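Local coordinates for protein L-talarate/galactarate dehydratase (Salmonella typhimurium, PDB 2PP1) that dehydrates L-talarate and galactarate to 5-keto-4-deoxy-D-glucarate and, in competition, epimerises L-talarate to galactarate, using one magnesium ion per subunit, at residues 169-174 with 195-200; 223-228 with 249-254; 327-332 with 348-353. All blocks are in the same frame, centred on the assembly; numbering follows the deposited sequence.

Contact 1 (169-174 with 195-200). With LLH ((2R,3S,4R)-2,3,4-trihydroxy-5-(hydroxyamino)-5-oxopentanoic acid), chain H.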
loop_
_atom_site.group_PDB
_atom_site.type_symbol
_atom_site.label_atom_id
_atom_site.label_comp_id
_atom_site.label_asym_id
_atom_site.label_seq_id
_atom_site.Cartn_x
_atom_site.Cartn_y
_atom_site.Cartn_z
ATOM N N GLY A 169 -20.618 -16.015 -21.021
ATOM C CA GLY A 169 -21.847 -16.423 -21.679
ATOM C C GLY A 169 -22.534 -15.325 -22.480
ATOM O O GLY A 169 -23.670 -15.500 -22.926
ATOM N N GLY A 170 -21.866 -14.193 -22.677
ATOM C CA GLY A 170 -22.491 -13.104 -23.419
ATOM C C GLY A 170 -21.716 -12.591 -24.617
ATOM O O GLY A 170 -21.838 -11.425 -24.987
ATOM N N PHE A 171 -20.928 -13.465 -25.241
ATOM C CA PHE A 171 -20.127 -13.080 -26.401
ATOM C C PHE A 171 -20.916 -12.999 -27.706
ATOM O O PHE A 171 -21.970 -13.618 -27.855
ATOM C CB PHE A 171 -18.936 -14.026 -26.533
ATOM C CG PHE A 171 -17.762 -13.634 -25.670
ATOM C CD1 PHE A 171 -16.742 -12.832 -26.182
ATOM C CD2 PHE A 171 -17.691 -14.037 -24.341
ATOM C CE1 PHE A 171 -15.667 -12.440 -25.384
ATOM C CE2 PHE A 171 -16.615 -13.645 -23.527
ATOM C CZ PHE A 171 -15.604 -12.847 -24.051
ATOM N N LEU A 172 -20.391 -12.229 -28.653
ATOM C CA LEU A 172 -21.053 -12.007 -29.930
ATOM C C LEU A 172 -21.095 -13.156 -30.931
ATOM O O LEU A 172 -21.827 -13.078 -31.919
ATOM C CB LEU A 172 -20.474 -10.758 -30.599
ATOM C CG LEU A 172 -20.997 -9.455 -29.991
ATOM C CD1 LEU A 172 -20.138 -8.284 -30.424
ATOM C CD2 LEU A 172 -22.458 -9.263 -30.404
ATOM N N HIS A 173 -20.326 -14.213 -30.696
ATOM C CA HIS A 173 -20.361 -15.359 -31.600
ATOM C C HIS A 173 -21.522 -16.265 -31.165
ATOM O O HIS A 173 -21.860 -17.240 -31.832
ATOM C CB HIS A 173 -19.039 -16.127 -31.537
ATOM C CG HIS A 173 -18.728 -16.687 -30.183
ATOM N ND1 HIS A 173 -19.190 -17.915 -29.759
ATOM C CD2 HIS A 173 -18.001 -16.185 -29.158
ATOM C CE1 HIS A 173 -18.757 -18.147 -28.533
ATOM N NE2 HIS A 173 -18.034 -17.113 -28.145
ATOM N N THR A 174 -22.135 -15.917 -30.040
ATOM C CA THR A 174 -23.242 -16.688 -29.481
ATOM C C THR A 174 -24.616 -16.165 -29.909
ATOM O O THR A 174 -24.940 -14.997 -29.682
ATOM C CB THR A 174 -23.183 -16.661 -27.948
ATOM O OG1 THR A 174 -21.876 -17.071 -27.515
ATOM C CG2 THR A 174 -24.252 -17.572 -27.353
ATOM N N LYS A 195 -22.989 -9.751 -18.035
ATOM C CA LYS A 195 -22.402 -8.744 -18.901
ATOM C C LYS A 195 -22.605 -9.233 -20.336
ATOM O O LYS A 195 -22.294 -10.382 -20.661
ATOM C CB LYS A 195 -20.905 -8.558 -18.627
ATOM C CG LYS A 195 -20.284 -7.401 -19.425
ATOM C CD LYS A 195 -18.779 -7.579 -19.660
ATOM C CE LYS A 195 -17.944 -7.017 -18.538
ATOM N NZ LYS A 195 -16.487 -7.208 -18.773
ATOM N N LEU A 196 -23.127 -8.353 -21.186
ATOM C CA LEU A 196 -23.380 -8.683 -22.574
ATOM C C LEU A 196 -22.417 -7.932 -23.481
ATOM O O LEU A 196 -22.233 -6.720 -23.331
ATOM C CB LEU A 196 -24.819 -8.311 -22.949
ATOM C CG LEU A 196 -25.224 -8.586 -24.402
ATOM C CD1 LEU A 196 -25.220 -10.091 -24.662
ATOM C CD2 LEU A 196 -26.602 -8.008 -24.664
ATOM N N LYS A 197 -21.803 -8.644 -24.421
ATOM C CA LYS A 197 -20.894 -8.002 -25.366
ATOM C C LYS A 197 -21.700 -7.242 -26.413
ATOM O O LYS A 197 -22.678 -7.765 -26.957
ATOM C CB LYS A 197 -20.013 -9.044 -26.070
ATOM C CG LYS A 197 -19.014 -9.747 -25.164
ATOM C CD LYS A 197 -18.028 -8.753 -24.567
ATOM C CE LYS A 197 -16.873 -9.471 -23.889
ATOM N NZ LYS A 197 -15.777 -8.550 -23.521
ATOM N N VAL A 198 -21.304 -6.001 -26.684
ATOM C CA VAL A 198 -21.981 -5.197 -27.701
ATOM C C VAL A 198 -20.916 -4.510 -28.539
ATOM O O VAL A 198 -19.736 -4.829 -28.422
ATOM C CB VAL A 198 -22.916 -4.124 -27.078
ATOM C CG1 VAL A 198 -24.025 -4.809 -26.282
ATOM C CG2 VAL A 198 -22.125 -3.179 -26.185
ATOM N N GLY A 199 -21.321 -3.576 -29.393
ATOM C CA GLY A 199 -20.342 -2.882 -30.203
ATOM C C GLY A 199 -20.154 -3.443 -31.601
ATOM O O GLY A 199 -19.164 -3.128 -32.262
ATOM N N GLN A 200 -21.086 -4.277 -32.057
ATOM C CA GLN A 200 -20.974 -4.821 -33.402
ATOM C C GLN A 200 -21.472 -3.771 -34.404
ATOM O O GLN A 200 -22.200 -2.847 -34.042
ATOM C CB GLN A 200 -21.796 -6.092 -33.537
ATOM C CG GLN A 200 -23.295 -5.883 -33.422
ATOM C CD GLN A 200 -24.067 -7.165 -33.660
ATOM O OE1 GLN A 200 -24.053 -7.718 -34.763
ATOM N NE2 GLN A 200 -24.734 -7.652 -32.624
HETATM O O5A LLH H . -12.210 -12.221 -26.764
HETATM C C5 LLH H . -11.421 -11.464 -26.149
HETATM O O5B LLH H . -10.593 -10.684 -26.695
HETATM C C4 LLH H . -11.453 -11.475 -24.615
HETATM O O4 LLH H . -12.197 -12.592 -24.131
HETATM C C3 LLH H . -12.046 -10.155 -24.114
HETATM O O3 LLH H . -13.352 -9.952 -24.689
HETATM C C2 LLH H . -12.178 -10.103 -22.571
HETATM O O2 LLH H . -10.834 -10.075 -22.079
HETATM C C1 LLH H . -12.957 -8.891 -22.018
HETATM O O1 LLH H . -12.859 -7.776 -22.511
HETATM N N LLH H . -13.771 -9.143 -20.970
HETATM O ON LLH H . -14.216 -8.152 -20.106
HETATM O O HOH W 1 -23.200 -10.517 -27.235
#

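Contact 2 (223-228 with 249-254). With MG (magnesium ion), chain G; LLH ((2R,3S,4R)-2,3,4-trihydroxy-5-(hydroxyamino)-5-oxopentanoic acid), chain H.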
loop_
_atom_site.group_PDB
_atom_site.type_symbol
_atom_site.label_atom_id
_atom_site.label_comp_id
_atom_site.label_asym_id
_atom_site.label_seq_id
_atom_site.Cartn_x
_atom_site.Cartn_y
_atom_site.Cartn_z
ATOM N N LEU A 223 -27.095 -5.920 -14.732
ATOM C CA LEU A 223 -26.771 -6.141 -16.125
ATOM C C LEU A 223 -25.795 -5.066 -16.600
ATOM O O LEU A 223 -25.943 -3.889 -16.275
ATOM C CB LEU A 223 -28.054 -6.098 -16.962
ATOM C CG LEU A 223 -27.977 -6.217 -18.489
ATOM C CD1 LEU A 223 -27.312 -7.524 -18.889
ATOM C CD2 LEU A 223 -29.386 -6.146 -19.056
ATOM N N MET A 224 -24.784 -5.481 -17.354
ATOM C CA MET A 224 -23.803 -4.548 -17.884
ATOM C C MET A 224 -23.460 -4.912 -19.333
ATOM O O MET A 224 -23.724 -6.029 -19.779
ATOM C CB MET A 224 -22.534 -4.537 -17.008
ATOM C CG MET A 224 -22.127 -5.880 -16.404
ATOM S SD MET A 224 -22.941 -6.285 -14.810
ATOM C CE MET A 224 -21.694 -5.813 -13.629
ATOM N N VAL A 225 -22.911 -3.953 -20.076
ATOM C CA VAL A 225 -22.524 -4.204 -21.460
ATOM C C VAL A 225 -21.061 -3.844 -21.673
ATOM O O VAL A 225 -20.483 -3.067 -20.908
ATOM C CB VAL A 225 -23.395 -3.424 -22.464
ATOM C CG1 VAL A 225 -24.833 -3.820 -22.287
ATOM C CG2 VAL A 225 -23.214 -1.932 -22.288
ATOM N N ASP A 226 -20.475 -4.421 -22.719
ATOM C CA ASP A 226 -19.064 -4.231 -23.032
ATOM C C ASP A 226 -18.866 -4.099 -24.541
ATOM O O ASP A 226 -19.109 -5.051 -25.288
ATOM C CB ASP A 226 -18.294 -5.446 -22.516
ATOM C CG ASP A 226 -16.793 -5.279 -22.602
ATOM O OD1 ASP A 226 -16.307 -4.362 -23.304
ATOM O OD2 ASP A 226 -16.098 -6.090 -21.960
ATOM N N ALA A 227 -18.401 -2.930 -24.984
ATOM C CA ALA A 227 -18.187 -2.680 -26.410
ATOM C C ALA A 227 -16.771 -2.995 -26.895
ATOM O O ALA A 227 -16.497 -2.961 -28.096
ATOM C CB ALA A 227 -18.540 -1.217 -26.744
ATOM N N ASN A 228 -15.870 -3.296 -25.968
ATOM C CA ASN A 228 -14.491 -3.608 -26.323
ATOM C C ASN A 228 -13.861 -2.606 -27.304
ATOM O O ASN A 228 -13.213 -3.001 -28.284
ATOM C CB ASN A 228 -14.400 -5.033 -26.890
ATOM C CG ASN A 228 -14.448 -6.098 -25.798
ATOM O OD1 ASN A 228 -13.482 -6.280 -25.063
ATOM N ND2 ASN A 228 -15.574 -6.787 -25.677
ATOM N N ILE A 249 -25.430 -1.524 -14.921
ATOM C CA ILE A 249 -24.492 -1.235 -13.846
ATOM C C ILE A 249 -23.374 -0.400 -14.463
ATOM O O ILE A 249 -22.779 0.451 -13.795
ATOM C CB ILE A 249 -23.889 -2.532 -13.232
ATOM C CG1 ILE A 249 -25.008 -3.433 -12.711
ATOM C CG2 ILE A 249 -22.930 -2.177 -12.104
ATOM C CD1 ILE A 249 -25.850 -2.783 -11.621
ATOM N N TRP A 250 -23.078 -0.665 -15.736
ATOM C CA TRP A 250 -22.074 0.108 -16.454
ATOM C C TRP A 250 -21.998 -0.237 -17.936
ATOM O O TRP A 250 -22.510 -1.266 -18.380
ATOM C CB TRP A 250 -20.680 -0.057 -15.821
ATOM C CG TRP A 250 -20.000 -1.388 -16.055
ATOM C CD1 TRP A 250 -19.636 -1.930 -17.259
ATOM C CD2 TRP A 250 -19.565 -2.322 -15.050
ATOM N NE1 TRP A 250 -19.000 -3.142 -17.064
ATOM C CE2 TRP A 250 -18.946 -3.402 -15.719
ATOM C CE3 TRP A 250 -19.639 -2.349 -13.647
ATOM C CZ2 TRP A 250 -18.404 -4.500 -15.035
ATOM C CZ3 TRP A 250 -19.096 -3.449 -12.964
ATOM C CH2 TRP A 250 -18.490 -4.504 -13.664
ATOM N N ILE A 251 -21.369 0.660 -18.687
ATOM C CA ILE A 251 -21.124 0.480 -20.118
ATOM C C ILE A 251 -19.602 0.437 -20.116
ATOM O O ILE A 251 -18.945 1.364 -19.650
ATOM C CB ILE A 251 -21.624 1.691 -20.946
ATOM C CG1 ILE A 251 -23.145 1.813 -20.811
ATOM C CG2 ILE A 251 -21.236 1.518 -22.414
ATOM C CD1 ILE A 251 -23.722 3.088 -21.419
ATOM N N GLU A 252 -19.040 -0.649 -20.620
ATOM C CA GLU A 252 -17.597 -0.836 -20.597
ATOM C C GLU A 252 -16.906 -0.627 -21.934
ATOM O O GLU A 252 -17.421 -1.015 -22.979
ATOM C CB GLU A 252 -17.294 -2.249 -20.076
ATOM C CG GLU A 252 -15.824 -2.593 -19.986
ATOM C CD GLU A 252 -15.602 -3.908 -19.252
ATOM O OE1 GLU A 252 -16.556 -4.390 -18.603
ATOM O OE2 GLU A 252 -14.478 -4.440 -19.305
ATOM N N GLU A 253 -15.714 -0.046 -21.878
ATOM C CA GLU A 253 -14.920 0.238 -23.075
ATOM C C GLU A 253 -15.728 0.693 -24.282
ATOM O O GLU A 253 -15.661 0.079 -25.348
ATOM C CB GLU A 253 -14.077 -0.978 -23.471
ATOM C CG GLU A 253 -12.996 -1.301 -22.468
ATOM C CD GLU A 253 -11.873 -2.102 -23.069
ATOM O OE1 GLU A 253 -12.099 -3.254 -23.484
ATOM O OE2 GLU A 253 -10.748 -1.574 -23.133
ATOM N N PRO A 254 -16.509 1.771 -24.132
ATOM C CA PRO A 254 -17.294 2.240 -25.278
ATOM C C PRO A 254 -16.379 2.734 -26.392
ATOM O O PRO A 254 -16.726 2.650 -27.571
ATOM C CB PRO A 254 -18.135 3.376 -24.686
ATOM C CG PRO A 254 -17.231 3.926 -23.605
ATOM C CD PRO A 254 -16.728 2.634 -22.957
HETATM MG MG MG G . -13.995 -6.016 -21.075
HETATM O O5A LLH H . -12.210 -12.221 -26.764
HETATM C C5 LLH H . -11.421 -11.464 -26.149
HETATM O O5B LLH H . -10.593 -10.684 -26.695
HETATM C C4 LLH H . -11.453 -11.475 -24.615
HETATM O O4 LLH H . -12.197 -12.592 -24.131
HETATM C C3 LLH H . -12.046 -10.155 -24.114
HETATM O O3 LLH H . -13.352 -9.952 -24.689
HETATM C C2 LLH H . -12.178 -10.103 -22.571
HETATM O O2 LLH H . -10.834 -10.075 -22.079
HETATM C C1 LLH H . -12.957 -8.891 -22.018
HETATM O O1 LLH H . -12.859 -7.776 -22.511
HETATM N N LLH H . -13.771 -9.143 -20.970
HETATM O ON LLH H . -14.216 -8.152 -20.106
HETATM O O HOH W 2 -13.642 -4.411 -22.298
#

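Contact 3 (327-332 with 348-353). With LLH ((2R,3S,4R)-2,3,4-trihydroxy-5-(hydroxyamino)-5-oxopentanoic acid), chain H.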
loop_
_atom_site.group_PDB
_atom_site.type_symbol
_atom_site.label_atom_id
_atom_site.label_comp_id
_atom_site.label_asym_id
_atom_site.label_seq_id
_atom_site.Cartn_x
_atom_site.Cartn_y
_atom_site.Cartn_z
ATOM N N PRO A 327 -12.123 -5.263 -11.395
ATOM C CA PRO A 327 -10.954 -5.873 -12.042
ATOM C C PRO A 327 -11.365 -6.725 -13.231
ATOM O O PRO A 327 -12.449 -7.296 -13.242
ATOM C CB PRO A 327 -10.335 -6.709 -10.922
ATOM C CG PRO A 327 -10.728 -5.938 -9.682
ATOM C CD PRO A 327 -12.165 -5.607 -9.962
ATOM N N HIS A 328 -10.491 -6.811 -14.227
ATOM C CA HIS A 328 -10.777 -7.592 -15.430
ATOM C C HIS A 328 -10.155 -8.979 -15.455
ATOM O O HIS A 328 -8.965 -9.134 -15.183
ATOM C CB HIS A 328 -10.310 -6.801 -16.659
ATOM C CG HIS A 328 -10.147 -7.627 -17.900
ATOM N ND1 HIS A 328 -8.951 -8.213 -18.248
ATOM C CD2 HIS A 328 -11.022 -7.947 -18.881
ATOM C CE1 HIS A 328 -9.096 -8.856 -19.394
ATOM N NE2 HIS A 328 -10.342 -8.709 -19.798
ATOM N N PHE A 329 -10.972 -9.982 -15.767
ATOM C CA PHE A 329 -10.496 -11.361 -15.901
ATOM C C PHE A 329 -9.802 -11.860 -14.628
ATOM O O PHE A 329 -10.078 -11.369 -13.523
ATOM C CB PHE A 329 -9.541 -11.409 -17.104
ATOM C CG PHE A 329 -9.283 -12.796 -17.655
ATOM C CD1 PHE A 329 -10.335 -13.634 -18.004
ATOM C CD2 PHE A 329 -7.980 -13.236 -17.873
ATOM C CE1 PHE A 329 -10.089 -14.899 -18.571
ATOM C CE2 PHE A 329 -7.720 -14.487 -18.434
ATOM C CZ PHE A 329 -8.777 -15.323 -18.785
ATOM N N ALA A 330 -8.921 -12.846 -14.795
ATOM C CA ALA A 330 -8.146 -13.448 -13.700
ATOM C C ALA A 330 -8.785 -13.352 -12.315
ATOM O O ALA A 330 -8.171 -12.836 -11.368
ATOM C CB ALA A 330 -6.743 -12.827 -13.662
ATOM N N MET A 331 -10.003 -13.865 -12.185
ATOM C CA MET A 331 -10.682 -13.805 -10.896
ATOM C C MET A 331 -9.885 -14.526 -9.803
ATOM O O MET A 331 -9.967 -14.160 -8.624
ATOM C CB MET A 331 -12.080 -14.415 -11.006
ATOM C CG MET A 331 -12.092 -15.877 -11.419
ATOM S SD MET A 331 -13.759 -16.457 -11.747
ATOM C CE MET A 331 -13.482 -18.289 -11.716
ATOM N N GLU A 332 -9.112 -15.536 -10.194
ATOM C CA GLU A 332 -8.313 -16.292 -9.230
ATOM C C GLU A 332 -7.373 -15.367 -8.452
ATOM O O GLU A 332 -6.976 -15.670 -7.330
ATOM C CB GLU A 332 -7.491 -17.379 -9.937
ATOM C CG GLU A 332 -8.310 -18.488 -10.622
ATOM C CD GLU A 332 -9.044 -18.019 -11.872
ATOM O OE1 GLU A 332 -8.699 -16.939 -12.411
ATOM O OE2 GLU A 332 -9.959 -18.744 -12.323
ATOM N N GLU A 348 -15.148 -10.333 -12.089
ATOM C CA GLU A 348 -15.542 -10.871 -13.389
ATOM C C GLU A 348 -15.293 -12.373 -13.486
ATOM O O GLU A 348 -14.202 -12.850 -13.186
ATOM C CB GLU A 348 -14.793 -10.137 -14.506
ATOM C CG GLU A 348 -15.047 -10.669 -15.909
ATOM C CD GLU A 348 -14.549 -9.712 -17.008
ATOM O OE1 GLU A 348 -13.504 -9.054 -16.820
ATOM O OE2 GLU A 348 -15.201 -9.631 -18.067
ATOM N N HIS A 349 -16.313 -13.109 -13.908
ATOM C CA HIS A 349 -16.202 -14.559 -14.019
ATOM C C HIS A 349 -16.078 -15.128 -15.435
ATOM O O HIS A 349 -16.784 -14.714 -16.364
ATOM C CB HIS A 349 -17.388 -15.239 -13.323
ATOM C CG HIS A 349 -17.518 -16.699 -13.650
ATOM N ND1 HIS A 349 -18.090 -17.151 -14.821
ATOM C CD2 HIS A 349 -17.087 -17.805 -12.992
ATOM C CE1 HIS A 349 -18.001 -18.469 -14.874
ATOM N NE2 HIS A 349 -17.394 -18.890 -13.777
ATOM N N PHE A 350 -15.158 -16.077 -15.561
ATOM C CA PHE A 350 -14.887 -16.830 -16.784
ATOM C C PHE A 350 -14.564 -18.200 -16.188
ATOM O O PHE A 350 -14.002 -18.265 -15.093
ATOM C CB PHE A 350 -13.625 -16.343 -17.508
ATOM C CG PHE A 350 -13.832 -15.157 -18.414
ATOM C CD1 PHE A 350 -13.884 -13.863 -17.900
ATOM C CD2 PHE A 350 -13.915 -15.336 -19.795
ATOM C CE1 PHE A 350 -14.009 -12.761 -18.745
ATOM C CE2 PHE A 350 -14.041 -14.240 -20.653
ATOM C CZ PHE A 350 -14.087 -12.951 -20.129
ATOM N N GLU A 351 -14.900 -19.283 -16.883
ATOM C CA GLU A 351 -14.591 -20.618 -16.367
ATOM C C GLU A 351 -13.302 -21.123 -17.009
ATOM O O GLU A 351 -12.759 -22.149 -16.606
ATOM C CB GLU A 351 -15.729 -21.601 -16.678
ATOM C CG GLU A 351 -15.961 -21.842 -18.171
ATOM C CD GLU A 351 -16.955 -20.864 -18.787
ATOM O OE1 GLU A 351 -16.888 -19.660 -18.483
ATOM O OE2 GLU A 351 -17.805 -21.308 -19.580
ATOM N N TRP A 352 -12.817 -20.377 -17.999
ATOM C CA TRP A 352 -11.618 -20.733 -18.760
ATOM C C TRP A 352 -10.411 -21.244 -17.987
ATOM O O TRP A 352 -9.785 -22.213 -18.403
ATOM C CB TRP A 352 -11.165 -19.544 -19.622
ATOM C CG TRP A 352 -12.179 -19.054 -20.593
ATOM C CD1 TRP A 352 -13.432 -19.554 -20.802
ATOM C CD2 TRP A 352 -12.034 -17.944 -21.493
ATOM N NE1 TRP A 352 -14.081 -18.826 -21.777
ATOM C CE2 TRP A 352 -13.244 -17.833 -22.219
ATOM C CE3 TRP A 352 -10.999 -17.038 -21.759
ATOM C CZ2 TRP A 352 -13.448 -16.847 -23.194
ATOM C CZ3 TRP A 352 -11.203 -16.049 -22.735
ATOM C CH2 TRP A 352 -12.417 -15.967 -23.436
ATOM N N LEU A 353 -10.069 -20.597 -16.878
ATOM C CA LEU A 353 -8.891 -21.008 -16.119
ATOM C C LEU A 353 -9.126 -22.086 -15.069
ATOM O O LEU A 353 -8.174 -22.538 -14.441
ATOM C CB LEU A 353 -8.241 -19.794 -15.442
ATOM C CG LEU A 353 -7.941 -18.556 -16.300
ATOM C CD1 LEU A 353 -7.066 -17.613 -15.484
ATOM C CD2 LEU A 353 -7.225 -18.939 -17.583
HETATM O O5A LLH H . -12.210 -12.221 -26.764
HETATM C C5 LLH H . -11.421 -11.464 -26.149
HETATM O O5B LLH H . -10.593 -10.684 -26.695
HETATM C C4 LLH H . -11.453 -11.475 -24.615
HETATM O O4 LLH H . -12.197 -12.592 -24.131
HETATM C C3 LLH H . -12.046 -10.155 -24.114
HETATM O O3 LLH H . -13.352 -9.952 -24.689
HETATM C C2 LLH H . -12.178 -10.103 -22.571
HETATM O O2 LLH H . -10.834 -10.075 -22.079
HETATM C C1 LLH H . -12.957 -8.891 -22.018
HETATM O O1 LLH H . -12.859 -7.776 -22.511
HETATM N N LLH H . -13.771 -9.143 -20.970
HETATM O ON LLH H . -14.216 -8.152 -20.106
HETATM O O HOH W 3 -12.301 -9.687 -12.210
HETATM O O HOH W 4 -12.030 -14.077 -14.835
#

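Contact 1 (169-174 with 195-200)
K197 runs its aliphatic chain alongside the ring of F171, both side chains pointing the same way, and lays CE over one face of that ring, 3.9 Å from the centroid. This is the mouth of the (β/α)7β barrel of the enolase superfamily: strand 194-197 ends at the active site, and the loop leading into helix 176-188 folds beside it. The single turn in the lysine, at chi2 (-62°), is followed by an extended stretch that carries the amine past the phenyl rim to the bound hydroxamate. One backbone bond ties loop to strand, K197 N to G170 O at 2.8 Å. A water lies 2.8 Å from both G170 O and K197 O, bridging loop and strand. G170 packs its bare CA 3.9 Å from K195 O. L172, which also touches A47 and L50 of helix 47-50, reaches the strand end: CD2 lies 3.8 Å from K197 O and 3.6 Å from Q200 NE2, an amide held by D206, while CD1 faces V198 O. K195, a substrate-binding residue, takes another path; its chain bends at chi3 and its amine makes a salt bridge to E252. K197 is the proton acceptor of the reaction; its NZ, also hydrogen-bonded to D226, donates to O3 of the hydroxamate across 3.0 Å.

Contact 2 (223-228 with 249-254)
D226 and E252 both set CG opposite their own backbone N (chi1 -172° and -180°), and the glutamate chain stays extended, which brings the two carboxylates into a stack with planes 19° apart over the same face of the sheet. Magnesium, bound by both, probably offsets the repulsion of the like charges: D226 OD2 binds it at 2.3 Å and E252 OE2 at 2.4 Å. E278, O1 and ON of the hydroxamate, and a water complete its shell. The other oxygens have separate tasks. D226 OD1 accepts from N228 N at 2.9 Å in an Asx turn, which, with the metal on OD2, helps fix the rotation of the carboxylate as the chain leaves the strand. E252 OE1 accepts from W250 NE1, tilted out of the indole plane, and pairs with K195 in a salt bridge.

Two residues before each of these ligands, M224 reaches the W250 indole. Bends at chi2 and chi3 fold its chain over the ring, placing CE 3.7 Å from the centroid of the six-membered ring; SD stands above the same ring at 4.9 Å, a Met-aromatic contact. CE also rests on I249 CB. On the reverse face, V225 CG2 meets I251 CG2 at 4.0 Å, both packed against M243 of helix 233-243. Four backbone bonds join the segments: L223 O takes I249 N, W250 O takes V225 N, V225 O takes E252 N, and E252 O takes A227 N at 2.9 Å. These neighbouring parallel strands, linked by helix 233-243, form a beta-alpha-beta unit whose C-terminal ends carry two of the three acidic magnesium ligands, as is characteristic of the mandelate racemase branch of the enolase superfamily.

Contact 3 (327-332 with 348-353)
E348 OE1 accepts from F329 N at 2.9 Å, 35° out of the carboxylate plane, the one direct hydrogen bond between the segments. Its other oxygen, OE2, takes T167 and the salt bridge from K195, and lies 2.7 Å from ON of the bound hydroxamate. Water adds two bridges: one donates to P327 O and F329 O while accepting from E348 N; another donates to E348 O and accepts weakly from M331 N.

F329 presents its CD1-CE1 edge to the face of F350 in a T-shaped pair, centroids 5.0 Å apart and planes at 86°, and CE1 continues to W352 CE3. K82 makes cation-pi contacts with both phenylalanines.

Side-chain packing follows at the helix start: M331 runs beside H349, its CE 3.4 Å from F350 O, and L353 CD1 meets E332 OE1.

H328, the proton donor/acceptor, has CG anti to the backbone N (chi1 162°), sending the imidazole to the ligand, where NE2 and hydroxyl O2 share a 2.7 Å hydrogen bond. ND1 is hydrogen-bonded to D301, thought to tune its basicity: the His-Asp dyad of the mandelate racemase group, at the C-terminal end of the barrel strands.

The three contacts come one after another along the chain, without interleaving. Contacts 1 and 2 lie side by side, centres 10 Å apart, because strands 194-197 and 223-226 are neighbours in the parallel sheet; backbone bonds link L196 to M224 and V198 to D226. Contact 3 is 16 Å from each in centre-to-centre distance. It touches contact 1 through K195 and E348 and through the rings of F171 and F350, whereas its nearest atoms to contact 2 are about 5 Å away. All three reach the same hydroxamate, so lysine acceptor, metal ligands and histidine, far apart in sequence, surround the one site at the barrel mouth where it, and presumably the substrate, binds.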